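Local coordinates for ethylbenzene dehydrogenase beta-subunit (Aromatoleum aromaticum, PDB 2IVF), which carries three iron-sulfur (SF4) clusters and one Fe3-S4 cluster as the ferredoxin-like iron-sulfur subunit of a three-chain enzyme complex, at residues Arg324-Glu327 / Leu328-Leu331. Residues are numbered along the deposited sequence; the frame is centred on the assembly and turned at random.
Sequences RGSE and LMDL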
loop_
_atom_site.group_PDB
_atom_site.type_symbol
_atom_site.label_atom_id
_atom_site.label_comp_id
_atom_site.label_asym_id
_atom_site.label_seq_id
_atom_site.Cartn_x
_atom_site.Cartn_y
_atom_site.Cartn_z
ATOM N N ARG B 324 -31.835 3.702 -17.995
ATOM C CA ARG B 324 -31.810 3.535 -19.441
ATOM C C ARG B 324 -30.736 2.519 -19.858
ATOM O O ARG B 324 -30.728 2.076 -20.984
ATOM C CB ARG B 324 -31.517 4.847 -20.193
ATOM C CG ARG B 324 -32.632 5.915 -20.364
ATOM C CD ARG B 324 -32.011 7.149 -21.139
ATOM N NE ARG B 324 -31.662 6.768 -22.547
ATOM C CZ ARG B 324 -30.976 7.507 -23.438
ATOM N NH1 ARG B 324 -30.500 8.710 -23.132
ATOM N NH2 ARG B 324 -30.758 7.049 -24.669
ATOM N N GLY B 325 -29.803 2.184 -18.984
ATOM C CA GLY B 325 -28.641 1.372 -19.384
ATOM C C GLY B 325 -27.598 2.154 -20.192
ATOM O O GLY B 325 -27.835 3.280 -20.643
ATOM N N SER B 326 -26.434 1.551 -20.368
ATOM C CA SER B 326 -25.399 2.111 -21.200
ATOM C C SER B 326 -24.380 1.053 -21.513
ATOM O O SER B 326 -23.746 0.521 -20.614
ATOM C CB SER B 326 -24.721 3.298 -20.495
ATOM O OG SER B 326 -23.543 3.664 -21.170
ATOM N N GLU B 327 -24.197 0.735 -22.780
ATOM C CA GLU B 327 -23.091 -0.153 -23.152
ATOM C C GLU B 327 -21.775 0.358 -22.660
ATOM O O GLU B 327 -20.898 -0.426 -22.248
ATOM C CB GLU B 327 -23.020 -0.350 -24.658
ATOM C CG GLU B 327 -21.834 -1.203 -25.075
ATOM C CD GLU B 327 -21.625 -1.276 -26.579
ATOM O OE1 GLU B 327 -21.790 -0.259 -27.262
ATOM O OE2 GLU B 327 -21.280 -2.382 -27.063
ATOM N N LEU B 328 -21.616 1.683 -22.661
ATOM C CA LEU B 328 -20.344 2.263 -22.326
ATOM C C LEU B 328 -20.059 2.011 -20.884
ATOM O O LEU B 328 -18.973 1.571 -20.533
ATOM C CB LEU B 328 -20.283 3.776 -22.592
ATOM C CG LEU B 328 -18.946 4.409 -22.180
ATOM C CD1 LEU B 328 -17.720 3.786 -22.932
ATOM C CD2 LEU B 328 -18.979 5.897 -22.387
ATOM N N MET B 329 -21.026 2.290 -20.026
ATOM C CA MET B 329 -20.836 2.017 -18.625
ATOM C C MET B 329 -20.662 0.532 -18.350
ATOM O O MET B 329 -19.916 0.184 -17.481
ATOM C CB MET B 329 -21.922 2.646 -17.790
ATOM C CG MET B 329 -21.907 4.173 -17.953
ATOM S SD MET B 329 -20.503 4.919 -17.080
ATOM C CE MET B 329 -19.783 6.003 -18.330
ATOM N N ASP B 330 -21.337 -0.315 -19.103
ATOM C CA ASP B 330 -21.184 -1.756 -18.936
ATOM C C ASP B 330 -19.740 -2.159 -19.222
ATOM O O ASP B 330 -19.135 -2.959 -18.493
ATOM C CB ASP B 330 -22.099 -2.487 -19.911
ATOM C CG ASP B 330 -23.576 -2.467 -19.516
ATOM O OD1 ASP B 330 -23.938 -2.180 -18.371
ATOM O OD2 ASP B 330 -24.406 -2.819 -20.380
ATOM N N LEU B 331 -19.183 -1.582 -20.292
ATOM C CA LEU B 331 -17.806 -1.829 -20.729
ATOM C C LEU B 331 -16.814 -1.323 -19.705
ATOM O O LEU B 331 -15.824 -1.985 -19.413
ATOM C CB LEU B 331 -17.532 -1.170 -22.079
ATOM C CG LEU B 331 -18.256 -1.763 -23.267
ATOM C CD1 LEU B 331 -18.049 -0.874 -24.492
ATOM C CD2 LEU B 331 -17.756 -3.193 -23.498
HETATM O O HOH W 1 -26.694 -1.185 -19.413
#
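Ser-326 meets Met-329 at the start of helix 327-333, where the serine is the N-cap. Its OG accepts from Met-329 N at 3.1 Å along an almost straight N-H line, 173°. The same oxygen lies 3.1 Å from Leu-328 N, but there the N-H is bent to 121° and the bond is weak. With OG anti to the backbone N (chi1 168°), the hydroxyl turns back over the first turn and serves N-H groups that have no carbonyl of a preceding turn to bond to. The Met-329 side chain begins alongside it, CG 3.6 Å from Ser-326 OG; the chain then bends away and packs on Met-320 of helix 306-321 and on Tyr-273 of the alpha-subunit chain.

Backbone bonds start the helix proper: Asp-330 N reaches Ser-326 O, and Leu-331 N reaches Glu-327 O. Glu-327 and Leu-331 are one turn apart, and their side chains pass at a slant, CG of Glu-327 3.8 Å from CD1 of Leu-331. The glutamate then runs on extended, and its OE1 forms a salt bridge with Lys-253 NZ and accepts a hydrogen bond from Trp-254 NE1. Leu-328 and Leu-331 pack on helix 246-253 and Trp-254, while Leu-328 also meets Val-312 and Glu-316 of helix 306-321, whose Glu-316 OE1 further fixes the cap through a hydrogen bond with Ser-326 OG.

Asp-330, four residues after the cap, folds back over Ser-326 O, its CG 3.2 Å from that oxygen, where the helix N-terminus would probably stabilise its negative charge. A water links it to the cap residue's own backbone, accepting from Ser-326 N at 2.9 Å and donating to Asp-330 OD2 at 3.0 Å.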